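Local coordinates for ethanolamine utilization protein EutL (Clostridium perfringens, PDB 6ARD) that probably serves as a trimeric shell protein of the bacterial microcompartment in which ethanolamine is broken down, each subunit carrying two BMC domains, at residues 173-178 / 185-190; 154-159 / 208-213. All coordinates share one frame; numbering follows the deposited sequence.

Contact 1: 173-178 / 185-190; sequences CEFFAP and AGALLT
Two consecutive residues, Cys-173 and Glu-174, face the single residue Leu-188 across the strand pair, a classic beta bulge in which one carbonyl oxygen serves two amides. Leu-188 O takes Cys-173 N at 2.9 Å, nearly in line with its C=O bond (166° at the oxygen), while Glu-174 N sits on a lone pair at a longer 3.3 Å. Beyond the bulge the pairing is regular: Leu-188 N returns a short bond of 2.7 Å to Glu-174 O, and Phe-176 and Gly-186 exchange a pair of hydrogen bonds. There Phe-176 N comes to Gly-186 O from above the carbonyl plane, whereas Gly-186 N lies in the plane of the Phe-176 carbonyl, on a lone pair. The two strands form an antiparallel beta hairpin, with 171-176 the outermost strand, within this chain, of an antiparallel sheet in the second BMC domain and 185-191 bonded on its other side to strand 146-152. On the face carrying Glu-174, Phe-176 and Leu-188, the aromatic ring leans over the neighbouring strand. Its CG lies beside the backbone N (chi1 -55°), which brings CD2 over Gly-186 and to 3.6 Å from Ala-187 N, and CZ to 3.7 Å from Leu-188 CG. Gly-186 leaves its backbone accessible to this ring. The opposite face holds Phe-175 and Ala-187; the Phe-175 ring meets the Ala-187 methyl at its edge and has Ala-177 CA above one face, toward its rim, and this side of the hairpin packs on helix 154-167. At the two ends of the pairing, Cys-173 SG touches Thr-190 CG2 at 3.3 Å, and Pro-178 CB rests against Ala-185 CB at 3.6 Å. Pro-178 O is also hydrogen-bonded to Tyr-64 OH of a second subunit.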
ATOM      1  N   CYS B 173      -5.914  23.716   0.001  1.00 23.12           N
ATOM      2  CA  CYS B 173      -6.252  23.395   1.381  1.00 24.05           C
ATOM      3  C   CYS B 173      -5.730  22.043   1.834  1.00 25.87           C
ATOM      4  O   CYS B 173      -5.265  21.916   2.969  1.00 26.51           O
ATOM      5  CB  CYS B 173      -7.770  23.436   1.563  1.00 20.94           C
ATOM      6  SG  CYS B 173      -8.458  25.082   1.329  1.00 23.98           S
ATOM      7  N   GLU B 174      -5.804  21.031   0.974  1.00 23.92           N
ATOM      8  CA  GLU B 174      -5.336  19.691   1.305  1.00 24.77           C
ATOM      9  C   GLU B 174      -4.825  19.041   0.029  1.00 21.39           C
ATOM     10  O   GLU B 174      -5.541  18.998  -0.974  1.00 17.40           O
ATOM     11  CB  GLU B 174      -6.456  18.850   1.930  1.00 22.44           C
ATOM     12  CG  GLU B 174      -6.053  17.425   2.296  1.00 33.29           C
ATOM     13  CD  GLU B 174      -5.091  17.368   3.467  1.00 43.23           C
ATOM     14  OE1 GLU B 174      -5.015  18.359   4.227  1.00 48.06           O
ATOM     15  OE2 GLU B 174      -4.411  16.332   3.630  1.00 46.25           O
ATOM     16  N   PHE B 175      -3.594  18.543   0.076  1.00 22.78           N
ATOM     17  CA  PHE B 175      -2.936  17.923  -1.067  1.00 20.59           C
ATOM     18  C   PHE B 175      -2.880  16.418  -0.846  1.00 22.27           C
ATOM     19  O   PHE B 175      -2.348  15.956   0.169  1.00 19.90           O
ATOM     20  CB  PHE B 175      -1.533  18.506  -1.252  1.00 19.71           C
ATOM     21  CG  PHE B 175      -0.749  17.898  -2.388  1.00 20.86           C
ATOM     22  CD1 PHE B 175      -1.286  17.813  -3.662  1.00 17.10           C
ATOM     23  CD2 PHE B 175       0.543  17.436  -2.182  1.00 16.38           C
ATOM     24  CE1 PHE B 175      -0.555  17.263  -4.705  1.00 20.97           C
ATOM     25  CE2 PHE B 175       1.278  16.886  -3.220  1.00 18.62           C
ATOM     26  CZ  PHE B 175       0.729  16.800  -4.481  1.00 18.04           C
ATOM     27  N   PHE B 176      -3.448  15.660  -1.784  1.00 17.17           N
ATOM     28  CA  PHE B 176      -3.384  14.198  -1.765  1.00 19.74           C
ATOM     29  C   PHE B 176      -2.158  13.797  -2.576  1.00 18.73           C
ATOM     30  O   PHE B 176      -2.238  13.536  -3.777  1.00 13.73           O
ATOM     31  CB  PHE B 176      -4.660  13.588  -2.335  1.00 15.47           C
ATOM     32  CG  PHE B 176      -5.921  14.060  -1.658  1.00 20.23           C
ATOM     33  CD1 PHE B 176      -6.031  14.067  -0.276  1.00 19.49           C
ATOM     34  CD2 PHE B 176      -7.000  14.499  -2.412  1.00 16.54           C
ATOM     35  CE1 PHE B 176      -7.192  14.499   0.340  1.00 26.00           C
ATOM     36  CE2 PHE B 176      -8.162  14.937  -1.802  1.00 22.44           C
ATOM     37  CZ  PHE B 176      -8.259  14.936  -0.424  1.00 22.74           C
ATOM     38  N   ALA B 177      -1.007  13.757  -1.914  1.00 15.20           N
ATOM     39  CA  ALA B 177       0.250  13.529  -2.615  1.00 17.65           C
ATOM     40  C   ALA B 177       0.250  12.150  -3.271  1.00 13.92           C
ATOM     41  O   ALA B 177      -0.135  11.163  -2.628  1.00 17.76           O
ATOM     42  CB  ALA B 177       1.427  13.650  -1.650  1.00 15.22           C
ATOM     43  N   PRO B 178       0.679  12.031  -4.525  1.00 14.83           N
ATOM     44  CA  PRO B 178       0.691  10.720  -5.186  1.00 16.73           C
ATOM     45  C   PRO B 178       1.745   9.809  -4.582  1.00 14.79           C
ATOM     46  O   PRO B 178       2.890  10.235  -4.372  1.00 15.51           O
ATOM     47  CB  PRO B 178       1.023  11.059  -6.646  1.00 15.97           C
ATOM     48  CG  PRO B 178       1.737  12.353  -6.581  1.00 17.21           C
ATOM     49  CD  PRO B 178       1.171  13.099  -5.413  1.00 14.43           C
ATOM     50  N   ALA B 185      -4.275  10.787  -7.068  1.00 10.67           N
ATOM     51  CA  ALA B 185      -3.752  11.982  -6.423  1.00 13.20           C
ATOM     52  C   ALA B 185      -4.716  13.125  -6.692  1.00 13.28           C
ATOM     53  O   ALA B 185      -5.628  13.013  -7.512  1.00 11.64           O
ATOM     54  CB  ALA B 185      -2.349  12.321  -6.925  1.00 16.44           C
ATOM     55  N   GLY B 186      -4.489  14.236  -6.006  1.00 14.43           N
ATOM     56  CA  GLY B 186      -5.345  15.390  -6.189  1.00 17.62           C
ATOM     57  C   GLY B 186      -5.216  16.348  -5.020  1.00 16.01           C
ATOM     58  O   GLY B 186      -4.198  16.372  -4.329  1.00 16.58           O
ATOM     59  N   ALA B 187      -6.274  17.128  -4.814  1.00 11.46           N
ATOM     60  CA  ALA B 187      -6.261  18.123  -3.753  1.00 11.90           C
ATOM     61  C   ALA B 187      -7.678  18.598  -3.476  1.00 16.43           C
ATOM     62  O   ALA B 187      -8.613  18.334  -4.237  1.00 12.77           O
ATOM     63  CB  ALA B 187      -5.363  19.306  -4.122  1.00 18.24           C
ATOM     64  N   LEU B 188      -7.824  19.297  -2.353  1.00 12.58           N
ATOM     65  CA  LEU B 188      -9.013  20.080  -2.051  1.00 13.57           C
ATOM     66  C   LEU B 188      -8.642  21.551  -2.166  1.00 12.44           C
ATOM     67  O   LEU B 188      -7.737  22.022  -1.469  1.00 13.96           O
ATOM     68  CB  LEU B 188      -9.550  19.769  -0.653  1.00 16.70           C
ATOM     69  CG  LEU B 188      -9.879  18.310  -0.334  1.00 18.08           C
ATOM     70  CD1 LEU B 188     -10.391  18.193   1.091  1.00 19.99           C
ATOM     71  CD2 LEU B 188     -10.898  17.744  -1.313  1.00 14.07           C
ATOM     72  N   LEU B 189      -9.318  22.263  -3.063  1.00 15.57           N
ATOM     73  CA  LEU B 189      -9.133  23.695  -3.242  1.00 17.52           C
ATOM     74  C   LEU B 189     -10.405  24.411  -2.809  1.00 18.09           C
ATOM     75  O   LEU B 189     -11.513  23.923  -3.059  1.00 18.69           O
ATOM     76  CB  LEU B 189      -8.807  24.033  -4.700  1.00 20.39           C
ATOM     77  CG  LEU B 189      -7.766  23.145  -5.391  1.00 19.70           C
ATOM     78  CD1 LEU B 189      -7.532  23.633  -6.810  1.00 21.30           C
ATOM     79  CD2 LEU B 189      -6.460  23.099  -4.615  1.00 15.21           C
ATOM     80  N   THR B 190     -10.254  25.561  -2.159  1.00 21.34           N
ATOM     81  CA  THR B 190     -11.402  26.315  -1.681  1.00 18.14           C
ATOM     82  C   THR B 190     -11.452  27.693  -2.326  1.00 17.97           C
ATOM     83  O   THR B 190     -10.463  28.199  -2.864  1.00 17.30           O
ATOM     84  CB  THR B 190     -11.393  26.468  -0.151  1.00 19.26           C
ATOM     85  OG1 THR B 190     -12.700  26.850   0.295  1.00 21.81           O
ATOM     86  CG2 THR B 190     -10.387  27.527   0.306  1.00 22.17           C
TER

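Contact 2: 154-159 / 208-213; sequences PLEAMY and QSVASN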
ATOM      1  N   PRO B 154      -1.663   9.975 -11.031  1.00 11.50           N
ATOM      2  CA  PRO B 154      -0.582  10.854 -10.554  1.00 17.32           C
ATOM      3  C   PRO B 154      -0.180  11.980 -11.498  1.00 15.08           C
ATOM      4  O   PRO B 154      -0.307  13.153 -11.134  1.00 14.86           O
ATOM      5  CB  PRO B 154       0.576   9.873 -10.333  1.00 14.73           C
ATOM      6  CG  PRO B 154      -0.109   8.582  -9.974  1.00 15.28           C
ATOM      7  CD  PRO B 154      -1.349   8.548 -10.829  1.00 14.35           C
ATOM      8  N   LEU B 155       0.304  11.659 -12.699  1.00 15.31           N
ATOM      9  CA  LEU B 155       0.827  12.704 -13.576  1.00 17.11           C
ATOM     10  C   LEU B 155      -0.283  13.641 -14.030  1.00 15.73           C
ATOM     11  O   LEU B 155      -0.119  14.866 -14.008  1.00 16.03           O
ATOM     12  CB  LEU B 155       1.536  12.085 -14.779  1.00 14.34           C
ATOM     13  CG  LEU B 155       2.179  13.081 -15.750  1.00 16.66           C
ATOM     14  CD1 LEU B 155       3.486  12.528 -16.302  1.00 19.71           C
ATOM     15  CD2 LEU B 155       1.236  13.419 -16.890  1.00 20.87           C
ATOM     16  N   GLU B 156      -1.418  13.082 -14.455  1.00 12.41           N
ATOM     17  CA  GLU B 156      -2.548  13.916 -14.845  1.00 15.60           C
ATOM     18  C   GLU B 156      -2.938  14.867 -13.721  1.00 15.30           C
ATOM     19  O   GLU B 156      -3.251  16.036 -13.969  1.00 15.39           O
ATOM     20  CB  GLU B 156      -3.740  13.044 -15.238  1.00 17.54           C
ATOM     21  CG  GLU B 156      -3.485  12.101 -16.405  1.00 19.09           C
ATOM     22  CD  GLU B 156      -3.014  10.724 -15.963  1.00 21.06           C
ATOM     23  OE1 GLU B 156      -2.048  10.644 -15.175  1.00 16.36           O
ATOM     24  OE2 GLU B 156      -3.624   9.721 -16.394  1.00 19.12           O
ATOM     25  N   ALA B 157      -2.926  14.381 -12.477  1.00 14.66           N
ATOM     26  CA  ALA B 157      -3.356  15.203 -11.350  1.00 13.17           C
ATOM     27  C   ALA B 157      -2.407  16.372 -11.125  1.00 12.25           C
ATOM     28  O   ALA B 157      -2.844  17.510 -10.923  1.00 16.50           O
ATOM     29  CB  ALA B 157      -3.459  14.348 -10.087  1.00 17.67           C
ATOM     30  N   MET B 158      -1.099  16.112 -11.153  1.00 15.42           N
ATOM     31  CA  MET B 158      -0.140  17.184 -10.919  1.00 14.71           C
ATOM     32  C   MET B 158      -0.242  18.250 -12.001  1.00 14.17           C
ATOM     33  O   MET B 158      -0.206  19.451 -11.709  1.00 16.39           O
ATOM     34  CB  MET B 158       1.275  16.615 -10.852  1.00 20.49           C
ATOM     35  CG  MET B 158       1.451  15.558  -9.773  1.00 17.33           C
ATOM     36  SD  MET B 158       1.011  16.147  -8.132  1.00 21.08           S
ATOM     37  CE  MET B 158       2.286  17.370  -7.873  1.00 27.35           C
ATOM     38  N   TYR B 159      -0.369  17.829 -13.259  1.00 18.94           N
ATOM     39  CA  TYR B 159      -0.539  18.784 -14.348  1.00 15.53           C
ATOM     40  C   TYR B 159      -1.873  19.511 -14.240  1.00 15.72           C
ATOM     41  O   TYR B 159      -1.936  20.739 -14.375  1.00 18.89           O
ATOM     42  CB  TYR B 159      -0.428  18.063 -15.691  1.00 16.83           C
ATOM     43  CG  TYR B 159      -0.563  18.977 -16.884  1.00 17.64           C
ATOM     44  CD1 TYR B 159       0.519  19.716 -17.345  1.00 29.03           C
ATOM     45  CD2 TYR B 159      -1.768  19.088 -17.562  1.00 17.14           C
ATOM     46  CE1 TYR B 159       0.399  20.549 -18.438  1.00 36.81           C
ATOM     47  CE2 TYR B 159      -1.898  19.921 -18.656  1.00 29.13           C
ATOM     48  CZ  TYR B 159      -0.811  20.648 -19.091  1.00 36.19           C
ATOM     49  OH  TYR B 159      -0.936  21.475 -20.182  1.00 55.36           O
ATOM     50  N   GLN B 208      -8.111  15.624 -19.664  1.00 10.99           N
ATOM     51  CA  GLN B 208      -8.464  15.153 -20.999  1.00 15.37           C
ATOM     52  C   GLN B 208      -7.351  15.431 -22.002  1.00 15.02           C
ATOM     53  O   GLN B 208      -7.100  14.618 -22.898  1.00 13.93           O
ATOM     54  CB  GLN B 208      -9.764  15.806 -21.460  1.00 16.01           C
ATOM     55  CG  GLN B 208     -10.993  15.352 -20.700  1.00 20.94           C
ATOM     56  CD  GLN B 208     -12.253  16.010 -21.213  1.00 24.88           C
ATOM     57  OE1 GLN B 208     -12.904  15.502 -22.125  1.00 26.63           O
ATOM     58  NE2 GLN B 208     -12.600  17.156 -20.636  1.00 31.36           N
ATOM     59  N   SER B 209      -6.675  16.575 -21.878  1.00 13.65           N
ATOM     60  CA  SER B 209      -5.609  16.895 -22.823  1.00 19.24           C
ATOM     61  C   SER B 209      -4.435  15.938 -22.660  1.00 17.79           C
ATOM     62  O   SER B 209      -3.840  15.504 -23.654  1.00 15.67           O
ATOM     63  CB  SER B 209      -5.150  18.342 -22.645  1.00 17.70           C
ATOM     64  OG  SER B 209      -4.244  18.465 -21.563  1.00 28.54           O
ATOM     65  N   VAL B 210      -4.086  15.595 -21.418  1.00 15.88           N
ATOM     66  CA  VAL B 210      -3.022  14.619 -21.193  1.00 15.05           C
ATOM     67  C   VAL B 210      -3.402  13.276 -21.799  1.00 16.76           C
ATOM     68  O   VAL B 210      -2.561  12.577 -22.377  1.00 16.47           O
ATOM     69  CB  VAL B 210      -2.713  14.496 -19.689  1.00 16.92           C
ATOM     70  CG1 VAL B 210      -1.612  13.460 -19.450  1.00 19.14           C
ATOM     71  CG2 VAL B 210      -2.301  15.841 -19.120  1.00 15.44           C
ATOM     72  N   ALA B 211      -4.677  12.898 -21.691  1.00 15.12           N
ATOM     73  CA  ALA B 211      -5.106  11.607 -22.215  1.00 20.47           C
ATOM     74  C   ALA B 211      -4.984  11.553 -23.733  1.00 18.37           C
ATOM     75  O   ALA B 211      -4.758  10.476 -24.294  1.00 20.42           O
ATOM     76  CB  ALA B 211      -6.545  11.318 -21.785  1.00 18.13           C
ATOM     77  N   SER B 212      -5.128  12.695 -24.406  0.92 20.04           N
ATOM     78  CA  SER B 212      -5.016  12.757 -25.858  0.92 18.95           C
ATOM     79  C   SER B 212      -3.574  12.821 -26.342  0.92 19.02           C
ATOM     80  O   SER B 212      -3.339  12.687 -27.548  0.92 18.24           O
ATOM     81  CB  SER B 212      -5.778  13.976 -26.386  0.92 19.36           C
ATOM     82  OG  SER B 212      -5.159  15.181 -25.966  0.92 18.69           O
ATOM     83  N   ASN B 213      -2.613  13.029 -25.442  1.00 17.77           N
ATOM     84  CA  ASN B 213      -1.206  13.144 -25.805  1.00 19.83           C
ATOM     85  C   ASN B 213      -0.337  12.801 -24.603  1.00 18.03           C
ATOM     86  O   ASN B 213       0.361  13.675 -24.071  1.00 16.90           O
ATOM     87  CB  ASN B 213      -0.892  14.556 -26.301  1.00 24.02           C
ATOM     88  CG  ASN B 213       0.562  14.726 -26.705  1.00 25.80           C
ATOM     89  OD1 ASN B 213       1.179  13.817 -27.265  1.00 25.83           O
ATOM     90  ND2 ASN B 213       1.123  15.892 -26.403  1.00 25.41           N
TER
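The Tyr-159 ring meets helix 208-212 along its CD2-CE2 side, with Val-210 CG2 oblique to CD2 at 3.6 Å and Ser-209 OG 4.0 Å from CE2. Tyrosine and valine run alongside each other, pointing opposite ways, the ring carried outward by a CG anti to the backbone N (chi1 -179°). The Ser-209 hydroxyl is hydrogen-bonded to Ala-206 O within its own helix, and its approach to the ring is packing alone. The other valine branch, CG1, reaches between two residues one turn earlier on the facing helix, touching Leu-155 CD2 and Glu-156 CG, each at 3.8 Å. Glu-156 thus contributes its aliphatic part, its chain bending at the second torsion (chi2 93°), and also packs on Ile-121. No hydrogen bond links the segments. Leu-155 and Glu-156 further touch Ser-12 and Leu-79, respectively, of a second subunit, so this helix pair adjoins the subunit interface. The local axes pass 9.9 Å apart at 133°, and the contact, made mainly by Val-210 against Leu-155, Glu-156 and Tyr-159, joins two helices of the alpha/beta BMC fold.

Overall arrangement
Contact 1 and contact 2 have centres about 16 Å apart and lie in the same BMC domain. The chain runs from helix 154-167 into strand 171-176, turns back through strand 185-191, and continues into helix 193-212, so the hairpin of contact 1 is nested inside the loop that contact 2 closes. Helix 154-167 links them directly: Met-158 SD lies 3.7 Å from Phe-175 CZ, and Ala-157 CB lies 3.6 Å from Ala-185 O, while another side of helix 154-167, with Leu-155 and Tyr-159, faces helix 193-212. The two helices lie beside each other. Both contacts also touch the second subunit, placing this part of the domain at an interface of the trimer.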